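Local coordinates for protein putative (PDB 4O8S) that probably acts as a nucleotidyltransferase, belonging to the AbiEii toxin family of the nucleotidyltransferase superfamily, in Helicobacter pylori, at residues I75-T79 and D80-R84; L207-G210 and V211-Q214. One frame throughout, in Å; residues are numbered along the deposited sequence.

Contact 1 (I75-T79 and D80-R84)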
loop_
_atom_site.group_PDB
_atom_site.type_symbol
_atom_site.label_atom_id
_atom_site.label_comp_id
_atom_site.label_asym_id
_atom_site.label_seq_id
_atom_site.Cartn_x
_atom_site.Cartn_y
_atom_site.Cartn_z
ATOM N N ILE A 75 -7.847 -10.408 -18.695
ATOM C CA ILE A 75 -6.596 -10.959 -18.157
ATOM C C ILE A 75 -5.439 -10.422 -18.978
ATOM O O ILE A 75 -5.204 -10.893 -20.112
ATOM C CB ILE A 75 -6.575 -12.494 -18.276
ATOM C CG1 ILE A 75 -7.845 -13.097 -17.665
ATOM C CG2 ILE A 75 -5.291 -13.086 -17.650
ATOM C CD1 ILE A 75 -7.944 -14.600 -17.847
ATOM N N LYS A 76 -4.730 -9.429 -18.447
ATOM C CA LYS A 76 -3.618 -8.833 -19.179
ATOM C C LYS A 76 -2.454 -9.782 -19.143
ATOM O O LYS A 76 -1.691 -9.903 -20.114
ATOM C CB LYS A 76 -3.191 -7.496 -18.573
ATOM C CG LYS A 76 -4.097 -6.334 -18.950
ATOM C CD LYS A 76 -3.497 -4.988 -18.517
ATOM C CE LYS A 76 -2.241 -4.597 -19.273
ATOM N NZ LYS A 76 -2.617 -4.134 -20.641
ATOM N N LYS A 77 -2.334 -10.475 -18.020
ATOM C CA LYS A 77 -1.193 -11.340 -17.816
ATOM C C LYS A 77 -1.501 -12.401 -16.760
ATOM O O LYS A 77 -1.988 -12.096 -15.665
ATOM C CB LYS A 77 0.010 -10.484 -17.406
ATOM C CG LYS A 77 1.343 -11.199 -17.443
ATOM C CD LYS A 77 2.473 -10.206 -17.722
ATOM C CE LYS A 77 3.748 -10.923 -18.147
ATOM N NZ LYS A 77 4.887 -9.976 -18.345
ATOM N N ASP A 78 -1.241 -13.653 -17.100
ATOM C CA ASP A 78 -1.304 -14.734 -16.137
ATOM C C ASP A 78 -0.143 -15.664 -16.467
ATOM O O ASP A 78 -0.223 -16.483 -17.397
ATOM C CB ASP A 78 -2.653 -15.454 -16.216
ATOM C CG ASP A 78 -2.682 -16.747 -15.411
ATOM O OD1 ASP A 78 -1.932 -16.851 -14.409
ATOM O OD2 ASP A 78 -3.466 -17.663 -15.776
ATOM N N THR A 79 0.950 -15.499 -15.725
ATOM C CA THR A 79 2.165 -16.294 -15.912
ATOM C C THR A 79 2.585 -16.929 -14.601
ATOM O O THR A 79 1.870 -16.829 -13.595
ATOM C CB THR A 79 3.339 -15.426 -16.362
ATOM O OG1 THR A 79 3.641 -14.486 -15.327
ATOM C CG2 THR A 79 3.014 -14.681 -17.651
ATOM N N ASP A 80 3.755 -17.556 -14.605
ATOM C CA ASP A 80 4.271 -18.218 -13.414
ATOM C C ASP A 80 4.560 -17.229 -12.300
ATOM O O ASP A 80 4.538 -17.586 -11.121
ATOM C CB ASP A 80 5.584 -18.949 -13.733
ATOM C CG ASP A 80 5.356 -20.329 -14.308
ATOM O OD1 ASP A 80 4.225 -20.848 -14.157
ATOM O OD2 ASP A 80 6.307 -20.896 -14.902
ATOM N N SER A 81 4.861 -15.995 -12.679
ATOM C CA SER A 81 5.373 -15.028 -11.721
ATOM C C SER A 81 4.418 -13.849 -11.485
ATOM O O SER A 81 4.510 -13.177 -10.455
ATOM C CB SER A 81 6.736 -14.519 -12.186
ATOM O OG SER A 81 6.583 -13.662 -13.306
ATOM N N VAL A 82 3.512 -13.593 -12.429
ATOM C CA VAL A 82 2.632 -12.440 -12.290
ATOM C C VAL A 82 1.211 -12.659 -12.814
ATOM O O VAL A 82 0.994 -13.352 -13.823
ATOM C CB VAL A 82 3.275 -11.171 -12.919
ATOM C CG1 VAL A 82 3.580 -11.399 -14.369
ATOM C CG2 VAL A 82 2.370 -9.961 -12.767
ATOM N N GLY A 83 0.246 -12.087 -12.097
ATOM C CA GLY A 83 -1.144 -12.048 -12.521
ATOM C C GLY A 83 -1.565 -10.591 -12.630
ATOM O O GLY A 83 -1.274 -9.787 -11.736
ATOM N N ARG A 84 -2.212 -10.230 -13.732
ATOM C CA ARG A 84 -2.651 -8.861 -13.934
ATOM C C ARG A 84 -3.994 -8.840 -14.623
ATOM O O ARG A 84 -4.140 -9.312 -15.768
ATOM C CB ARG A 84 -1.610 -8.061 -14.719
ATOM C CG ARG A 84 -1.983 -6.605 -14.935
ATOM C CD ARG A 84 -0.772 -5.795 -15.417
ATOM N NE ARG A 84 0.366 -5.897 -14.503
ATOM C CZ ARG A 84 1.577 -6.328 -14.847
ATOM N NH1 ARG A 84 1.811 -6.697 -16.099
ATOM N NH2 ARG A 84 2.558 -6.384 -13.943
#

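Contact 2 (L207-G210 and V211-Q214)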
loop_
_atom_site.group_PDB
_atom_site.type_symbol
_atom_site.label_atom_id
_atom_site.label_comp_id
_atom_site.label_asym_id
_atom_site.label_seq_id
_atom_site.Cartn_x
_atom_site.Cartn_y
_atom_site.Cartn_z
ATOM N N LEU A 207 9.331 18.151 5.249
ATOM C CA LEU A 207 10.049 18.599 6.439
ATOM C C LEU A 207 9.770 17.681 7.605
ATOM O O LEU A 207 10.692 17.226 8.276
ATOM C CB LEU A 207 9.627 20.024 6.829
ATOM C CG LEU A 207 10.234 21.131 5.968
ATOM C CD1 LEU A 207 9.615 22.493 6.292
ATOM C CD2 LEU A 207 11.746 21.157 6.173
ATOM N N GLU A 208 8.490 17.417 7.838
ATOM C CA GLU A 208 8.092 16.606 8.973
ATOM C C GLU A 208 8.658 15.181 8.908
ATOM O O GLU A 208 9.091 14.636 9.940
ATOM C CB GLU A 208 6.567 16.590 9.127
ATOM C CG GLU A 208 6.141 15.876 10.400
ATOM C CD GLU A 208 4.657 15.976 10.679
ATOM O OE1 GLU A 208 3.880 16.180 9.719
ATOM O OE2 GLU A 208 4.274 15.841 11.870
ATOM N N LEU A 209 8.671 14.582 7.713
ATOM C CA LEU A 209 9.219 13.228 7.564
ATOM C C LEU A 209 10.716 13.165 7.851
ATOM O O LEU A 209 11.174 12.255 8.552
ATOM C CB LEU A 209 8.936 12.627 6.175
ATOM C CG LEU A 209 9.634 11.266 5.976
ATOM C CD1 LEU A 209 9.142 10.251 7.014
ATOM C CD2 LEU A 209 9.486 10.724 4.545
ATOM N N GLY A 210 11.482 14.106 7.300
ATOM C CA GLY A 210 12.919 14.131 7.533
ATOM C C GLY A 210 13.257 14.157 9.015
ATOM O O GLY A 210 14.142 13.422 9.497
ATOM N N VAL A 211 12.523 14.983 9.754
ATOM C CA VAL A 211 12.758 15.109 11.189
ATOM C C VAL A 211 12.303 13.874 11.967
ATOM O O VAL A 211 13.031 13.399 12.843
ATOM C CB VAL A 211 12.105 16.391 11.749
ATOM C CG1 VAL A 211 12.236 16.453 13.261
ATOM C CG2 VAL A 211 12.745 17.614 11.104
HETATM N N MSE A 212 11.113 13.351 11.663
HETATM C CA MSE A 212 10.631 12.130 12.327
HETATM C C MSE A 212 11.583 10.967 12.119
HETATM O O MSE A 212 11.807 10.167 13.030
HETATM C CB MSE A 212 9.242 11.723 11.822
HETATM C CG MSE A 212 8.126 12.680 12.228
HETATM SE SE MSE A 212 6.325 11.995 11.743
HETATM C CE MSE A 212 6.555 12.058 9.837
ATOM N N ALA A 213 12.140 10.868 10.913
ATOM C CA ALA A 213 13.040 9.768 10.603
ATOM C C ALA A 213 14.288 9.870 11.470
ATOM O O ALA A 213 14.842 8.854 11.882
ATOM C CB ALA A 213 13.399 9.775 9.140
ATOM N N GLN A 214 14.725 11.099 11.748
ATOM C CA GLN A 214 15.857 11.321 12.636
ATOM C C GLN A 214 15.539 10.803 14.020
ATOM O O GLN A 214 16.330 10.059 14.607
ATOM C CB GLN A 214 16.187 12.812 12.737
ATOM C CG GLN A 214 16.764 13.419 11.478
ATOM C CD GLN A 214 17.480 14.728 11.753
ATOM O OE1 GLN A 214 17.427 15.262 12.870
ATOM N NE2 GLN A 214 18.166 15.250 10.738
#

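Contact 1 (I75-T79 and D80-R84)
The carbonyl oxygen of Arg84 is gripped by two successive amides, those of Lys76 and Lys77. Lys76 N reaches Arg84 O at 2.7 Å through a bent bond (133° at the hydrogen), while Lys77 N, in the carbonyl plane and on a lone pair of the same oxygen, lies 3.1 Å from Arg84 O. Two residues thus face one, a classic beta bulge, at the corner where the chain passes from strand 68-75 into the short strand 77-78. Arg84 N returns a bond of 2.7 Å to Lys77 O, completing the hydrogen-bonded antiparallel pair; Asp78 and Gly83 form the neighbouring non-hydrogen-bonded pair. At the turn, Thr79 N donates to Val82 O at 2.9 Å in a nearly straight hydrogen bond (173°). The hydroxyl of Thr79, placed between backbone N and carbonyl carbon (chi1 64°), accepts from Val82 N at 3.0 Å to OG1 and from Ser81 N at a longer 3.3 Å to the same OG1, so one hydroxyl oxygen holds two successive amides of the turn.

On the face carrying Lys77 and Arg84, the extended lysine chain passes over Val82 at about a right angle, its CD 3.7 Å from Val82 CG1. That CD also lies 3.9 Å from Arg84 NH1. Arg84 NE forms a salt bridge with Glu103 of strand 98-106, and Asp78, pointing to the opposite face from Lys77, makes one through OD1 with Lys53. The antiparallel pair 77-78 and 82-91, closed by the Thr79-Val82 turn and distorted by the bulge at its far end, is a beta hairpin at the surface of the mixed sheet.

Contact 2 (L207-G210 and V211-Q214)
Leu207 to Gln214 form two turns of the long C-terminal alpha-helix 202-231, each residue of 207-210 bonded to the one four places on. Among the backbone bonds, Met212 N to Glu208 O measures 3.0 Å and Ala213 N to Leu209 O 2.9 Å. The outer two are longer: Val211 N stands 3.3 Å from Leu207 O, and Gln214 N is likewise 3.3 Å from Gly210 O, the latter tilted 30° out of the carbonyl plane.

Charge and polarity enter through Glu208, whose extended chain carries the carboxylate to helix 147-159. There OE2 makes a salt bridge with Lys158 and OE1 a hydrogen bond with His154, joining the two helices beside the Met212 side chain.

Packing contacts follow the same spacing as the backbone bonds. Selenomethionine Met212 bends at its last torsion (chi3 -66°), which turns its methyl back toward the preceding turn, where CE lies 3.9 Å from Glu208 CG and 4.2 Å from Leu209 CD1. Leu209 also packs on helices 147-159 and 166-176; Ala213 sits against the second of these through Leu172 and Ser176. On the exposed side, Val211 CG2 rests 3.5 Å from Leu207 O.

Overall arrangement
Contacts 1 and 2 lie on opposite sides of the chain's centre, each about 20 Å from it between centres. Their own centres are about 38 Å apart and their nearest atoms about 26 Å apart, so they do not touch. They follow in series along the chain, the hairpin 75-84 closing well before helix residues 207-214 begin. Contact 1 belongs to the mixed beta-sheet, contact 2 to the helical part, where helix 202-231 packs on helices 147-159 and 166-176. Both belong to the AbiEii nucleotidyltransferase region of the chain. Contact 1 shapes a surface hairpin mainly by main-chain bonding; contact 2 is internal to its helix, and side chains on it, such as Leu209 and Glu208, reach the neighbouring helices.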